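Local coordinates for protein PKS (Streptomyces sp. CNQ431, PDB 5YDA) that probably loads acyl extender units onto a carrier protein, being the broadly selective acyltransferase domain of the polyketide synthase that makes splenocin, at residues Asp142-Val147 with Glu217-Val222; Val177-Leu182 with Glu203-Cys208. All coordinates share one frame; numbering follows the deposited sequence.

Both contacts lie in the acyltransferase domain, their centres about 11 Å apart, and between them they join four helices. Along the chain the order is 135-152, 169-188, 201-210 and 215-231: interaction 1 pairs the outer two and interaction 2, nested within that loop, the inner two. Interaction 2 lies nearer the centre of the chain, about 9 Å from it against 19 Å. The two are in direct touch: V177 meets both C144 and L219, while A218 packs on C208 and V222 on Y204. The result is a connected cluster of four helices, one of which, 201-210, follows the presumed nucleophile elbow at S200.

Interaction 1: Asp142-Val147 with Glu217-Val222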
loop_
_atom_site.group_PDB
_atom_site.type_symbol
_atom_site.label_atom_id
_atom_site.label_comp_id
_atom_site.label_asym_id
_atom_site.label_seq_id
_atom_site.Cartn_x
_atom_site.Cartn_y
_atom_site.Cartn_z
ATOM N N ASP A 142 15.980 1.475 -9.693
ATOM C CA ASP A 142 16.924 1.911 -10.718
ATOM C C ASP A 142 16.344 1.702 -12.105
ATOM O O ASP A 142 16.424 2.583 -12.967
ATOM C CB ASP A 142 18.242 1.159 -10.563
ATOM C CG ASP A 142 19.039 1.613 -9.339
ATOM O OD1 ASP A 142 18.746 2.687 -8.744
ATOM O OD2 ASP A 142 19.975 0.884 -8.983
ATOM N N ARG A 143 15.726 0.548 -12.321
ATOM C CA ARG A 143 15.116 0.269 -13.610
ATOM C C ARG A 143 14.034 1.304 -13.934
ATOM O O ARG A 143 14.026 1.883 -15.029
ATOM C CB ARG A 143 14.572 -1.157 -13.588
ATOM C CG ARG A 143 14.097 -1.689 -14.914
ATOM C CD ARG A 143 12.593 -1.608 -14.984
ATOM N NE ARG A 143 12.027 -2.451 -16.031
ATOM C CZ ARG A 143 11.542 -3.669 -15.811
ATOM N NH1 ARG A 143 11.572 -4.176 -14.577
ATOM N NH2 ARG A 143 11.023 -4.368 -16.821
ATOM N N CYS A 144 13.150 1.607 -12.968
ATOM C CA CYS A 144 12.086 2.568 -13.251
ATOM C C CYS A 144 12.642 3.963 -13.497
ATOM O O CYS A 144 12.152 4.674 -14.378
ATOM C CB CYS A 144 11.059 2.596 -12.119
ATOM S SG CYS A 144 10.195 1.021 -11.898
ATOM N N ALA A 145 13.662 4.377 -12.741
ATOM C CA ALA A 145 14.208 5.716 -12.951
ATOM C C ALA A 145 14.805 5.856 -14.351
ATOM O O ALA A 145 14.631 6.893 -15.010
ATOM C CB ALA A 145 15.253 6.040 -11.874
ATOM N N ALA A 146 15.497 4.814 -14.833
ATOM C CA ALA A 146 16.071 4.880 -16.177
ATOM C C ALA A 146 14.980 4.925 -17.235
ATOM O O ALA A 146 15.050 5.735 -18.163
ATOM C CB ALA A 146 17.008 3.697 -16.427
ATOM N N VAL A 147 13.948 4.085 -17.098
ATOM C CA VAL A 147 12.863 4.109 -18.071
ATOM C C VAL A 147 12.178 5.466 -18.092
ATOM O O VAL A 147 11.757 5.936 -19.155
ATOM C CB VAL A 147 11.861 2.976 -17.783
ATOM C CG1 VAL A 147 10.591 3.167 -18.609
ATOM C CG2 VAL A 147 12.497 1.627 -18.089
ATOM N N GLU A 217 6.023 0.321 -20.014
ATOM C CA GLU A 217 5.081 1.110 -20.796
ATOM C C GLU A 217 4.194 1.978 -19.910
ATOM O O GLU A 217 3.823 3.084 -20.318
ATOM C CB GLU A 217 4.191 0.204 -21.657
ATOM C CG GLU A 217 4.924 -0.711 -22.628
ATOM C CD GLU A 217 3.953 -1.497 -23.512
ATOM O OE1 GLU A 217 4.319 -1.799 -24.675
ATOM O OE2 GLU A 217 2.821 -1.803 -23.046
ATOM N N ALA A 218 3.849 1.496 -18.704
ATOM C CA ALA A 218 2.952 2.248 -17.822
ATOM C C ALA A 218 3.614 3.518 -17.291
ATOM O O ALA A 218 2.970 4.575 -17.228
ATOM C CB ALA A 218 2.488 1.374 -16.663
ATOM N N LEU A 219 4.909 3.446 -16.946
ATOM C CA LEU A 219 5.606 4.572 -16.330
ATOM C C LEU A 219 5.380 5.912 -17.041
ATOM O O LEU A 219 4.907 6.855 -16.392
ATOM C CB LEU A 219 7.094 4.238 -16.213
ATOM C CG LEU A 219 7.502 3.262 -15.099
ATOM C CD1 LEU A 219 8.922 2.770 -15.328
ATOM C CD2 LEU A 219 7.386 3.936 -13.726
ATOM N N PRO A 220 5.657 6.061 -18.342
ATOM C CA PRO A 220 5.404 7.379 -18.952
ATOM C C PRO A 220 3.921 7.732 -19.026
ATOM O O PRO A 220 3.583 8.918 -18.972
ATOM C CB PRO A 220 6.037 7.262 -20.356
ATOM C CG PRO A 220 6.115 5.801 -20.636
ATOM C CD PRO A 220 6.173 5.076 -19.316
ATOM N N VAL A 221 3.028 6.749 -19.122
ATOM C CA VAL A 221 1.598 7.043 -19.229
ATOM C C VAL A 221 1.062 7.573 -17.904
ATOM O O VAL A 221 0.333 8.574 -17.863
ATOM C CB VAL A 221 0.824 5.793 -19.680
ATOM C CG1 VAL A 221 -0.678 6.039 -19.567
ATOM C CG2 VAL A 221 1.199 5.420 -21.112
ATOM N N VAL A 222 1.405 6.900 -16.802
ATOM C CA VAL A 222 1.064 7.419 -15.476
ATOM C C VAL A 222 1.614 8.831 -15.297
ATOM O O VAL A 222 0.931 9.712 -14.760
ATOM C CB VAL A 222 1.587 6.459 -14.388
ATOM C CG1 VAL A 222 1.418 7.076 -12.996
ATOM C CG2 VAL A 222 0.867 5.116 -14.489
#
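L219 reaches out from helix 215-231 and sets one methyl against helix 135-152, between C144 and V147. This is helix-to-helix packing within the acyltransferase domain, with one leucine reaching two residues a single turn apart. The tight part gathers at L219 CD1. That methyl lies 3.7 Å from V147 CG1 and 3.8 Å from the CA of C144, so it rests on the backbone of the facing helix as well as on side chains. The V147 and L219 side chains cross at about a right angle. V147 holds CG1 anti to its backbone N (chi1 168°), which presents that branch to the leucine. The other methyl of L219 is turned to V177 of helix 169-188, which also touches C144, so that helix covers the buried side together with F176.

The V147 end is the solvent side: V147 is partly exposed, though its CG1 still packs against the leucine, whereas C144 and L219 are buried. P220, next after L219, has no N-H to bond to the turn before, and the helix is kinked there. R143 is exposed, yet its NE forms a salt bridge to D216, just ahead of the segment 217-222, adding a charged tie between the same two helices. At the buried end, C144 carries SG anti to its carbonyl carbon (chi1 -63°), leaving the sulfur 4.1 Å from L219 CD1.

Interaction 2: Val177-Leu182 with Glu203-Cys208; sequences VTEYAL and EYTAAC
Helices 169-188 and 201-210 run in roughly the same direction here, their short axes 9.8 Å apart at closest approach and crossing at -33°. The backbones come nearest at Y180 and T205, whose CA atoms are 6.2 Å apart. T205 points across at this place, and its two branches do different work. The hydroxyl OG1 donates a hydrogen bond of 2.9 Å to OE1 of E179, arriving nearly in line with the acceptor's C-O bond. The methyl CG2 packs against the start of the opposing side chain, 3.7 Å from E179 CB, and also lies 3.8 Å from the backbone N of Y180. E179 runs out extended beyond CG and crosses the threonine at about a right angle; T205 meets it at both ends, at CB through CG2 and at OE1 through OG1.

Helix 201-210 follows strand 195-198 through a GxSxG sequence centred on S200, consistent with the nucleophile elbow of the acyltransferase fold, and the T205 side chain touches that turn. The E179-T205 bond thus ties this helix to its neighbour within the core, where both residues are buried.

One turn further on, the contact becomes apolar. Y180 has CG anti to its backbone N (chi1 -174°), which carries the ring toward C208; CE1 of Y180 lies 4.1 Å from CB of C208, met obliquely. The Y180 side chain also touches I215 of helix 215-231. At the far end of the ring a water sits 3.2 Å from Y180 OH and donates a weak hydrogen bond to the carbonyl O of C208.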
loop_
_atom_site.group_PDB
_atom_site.type_symbol
_atom_site.label_atom_id
_atom_site.label_comp_id
_atom_site.label_asym_id
_atom_site.label_seq_id
_atom_site.Cartn_x
_atom_site.Cartn_y
_atom_site.Cartn_z
ATOM N N VAL A 177 6.512 4.393 -8.079
ATOM C CA VAL A 177 7.653 3.488 -8.155
ATOM C C VAL A 177 7.925 2.852 -6.801
ATOM O O VAL A 177 8.287 1.666 -6.718
ATOM C CB VAL A 177 8.884 4.233 -8.709
ATOM C CG1 VAL A 177 10.159 3.405 -8.548
ATOM C CG2 VAL A 177 8.641 4.576 -10.174
ATOM N N THR A 178 7.726 3.606 -5.714
ATOM C CA THR A 178 7.879 3.015 -4.382
ATOM C C THR A 178 6.924 1.846 -4.187
ATOM O O THR A 178 7.321 0.778 -3.707
ATOM C CB THR A 178 7.654 4.071 -3.286
ATOM O OG1 THR A 178 8.627 5.120 -3.409
ATOM C CG2 THR A 178 7.762 3.427 -1.902
ATOM N N GLU A 179 5.654 2.030 -4.542
ATOM C CA GLU A 179 4.687 0.938 -4.456
ATOM C C GLU A 179 5.156 -0.261 -5.275
ATOM O O GLU A 179 5.157 -1.405 -4.801
ATOM C CB GLU A 179 3.343 1.424 -4.976
ATOM C CG GLU A 179 2.730 2.431 -4.032
ATOM C CD GLU A 179 1.335 2.921 -4.464
ATOM O OE1 GLU A 179 0.845 2.547 -5.544
ATOM O OE2 GLU A 179 0.707 3.667 -3.700
ATOM N N TYR A 180 5.555 -0.004 -6.528
ATOM C CA TYR A 180 5.923 -1.103 -7.404
ATOM C C TYR A 180 7.141 -1.831 -6.852
ATOM O O TYR A 180 7.135 -3.065 -6.741
ATOM C CB TYR A 180 6.163 -0.576 -8.820
ATOM C CG TYR A 180 6.402 -1.709 -9.789
ATOM C CD1 TYR A 180 5.367 -2.568 -10.150
ATOM C CD2 TYR A 180 7.669 -1.936 -10.324
ATOM C CE1 TYR A 180 5.591 -3.627 -11.020
ATOM C CE2 TYR A 180 7.903 -2.982 -11.194
ATOM C CZ TYR A 180 6.861 -3.830 -11.534
ATOM O OH TYR A 180 7.074 -4.878 -12.394
ATOM N N ALA A 181 8.177 -1.076 -6.446
ATOM C CA ALA A 181 9.395 -1.705 -5.932
ATOM C C ALA A 181 9.122 -2.486 -4.652
ATOM O O ALA A 181 9.654 -3.590 -4.455
ATOM C CB ALA A 181 10.465 -0.636 -5.689
ATOM N N LEU A 182 8.292 -1.925 -3.767
ATOM C CA LEU A 182 7.936 -2.602 -2.525
ATOM C C LEU A 182 7.142 -3.877 -2.798
ATOM O O LEU A 182 7.393 -4.921 -2.190
ATOM C CB LEU A 182 7.148 -1.631 -1.643
ATOM C CG LEU A 182 6.879 -1.967 -0.180
ATOM C CD1 LEU A 182 8.098 -2.616 0.458
ATOM C CD2 LEU A 182 6.571 -0.643 0.478
ATOM N N GLU A 203 -4.433 1.946 -8.732
ATOM C CA GLU A 203 -4.965 0.941 -9.651
ATOM C C GLU A 203 -4.011 0.694 -10.812
ATOM O O GLU A 203 -3.948 -0.428 -11.334
ATOM C CB GLU A 203 -6.348 1.349 -10.173
ATOM C CG GLU A 203 -7.004 0.232 -10.997
ATOM C CD GLU A 203 -8.535 0.268 -10.976
ATOM O OE1 GLU A 203 -9.145 0.039 -12.053
ATOM O OE2 GLU A 203 -9.118 0.523 -9.889
ATOM N N TYR A 204 -3.254 1.715 -11.220
ATOM C CA TYR A 204 -2.196 1.491 -12.198
ATOM C C TYR A 204 -1.131 0.567 -11.639
ATOM O O TYR A 204 -0.689 -0.369 -12.324
ATOM C CB TYR A 204 -1.589 2.819 -12.644
ATOM C CG TYR A 204 -2.503 3.536 -13.603
ATOM C CD1 TYR A 204 -2.339 3.399 -14.984
ATOM C CD2 TYR A 204 -3.583 4.276 -13.139
ATOM C CE1 TYR A 204 -3.196 4.026 -15.870
ATOM C CE2 TYR A 204 -4.446 4.916 -14.018
ATOM C CZ TYR A 204 -4.245 4.785 -15.393
ATOM O OH TYR A 204 -5.094 5.406 -16.294
ATOM N N THR A 205 -0.717 0.797 -10.391
ATOM C CA THR A 205 0.269 -0.094 -9.795
ATOM C C THR A 205 -0.274 -1.508 -9.740
ATOM O O THR A 205 0.449 -2.473 -10.018
ATOM C CB THR A 205 0.658 0.369 -8.383
ATOM O OG1 THR A 205 0.752 1.797 -8.350
ATOM C CG2 THR A 205 2.008 -0.236 -7.977
ATOM N N ALA A 206 -1.551 -1.641 -9.368
ATOM C CA ALA A 206 -2.195 -2.950 -9.318
ATOM C C ALA A 206 -2.210 -3.590 -10.695
ATOM O O ALA A 206 -1.953 -4.790 -10.833
ATOM C CB ALA A 206 -3.626 -2.812 -8.776
ATOM N N ALA A 207 -2.494 -2.795 -11.731
ATOM C CA ALA A 207 -2.545 -3.341 -13.076
ATOM C C ALA A 207 -1.171 -3.827 -13.519
ATOM O O ALA A 207 -1.066 -4.872 -14.170
ATOM C CB ALA A 207 -3.108 -2.301 -14.050
ATOM N N CYS A 208 -0.102 -3.104 -13.153
ATOM C CA CYS A 208 1.238 -3.579 -13.481
ATOM C C CYS A 208 1.561 -4.864 -12.736
ATOM O O CYS A 208 2.134 -5.802 -13.311
ATOM C CB CYS A 208 2.289 -2.520 -13.163
ATOM S SG CYS A 208 2.190 -1.100 -14.209
HETATM O O HOH W 1 5.119 -5.182 -14.881
#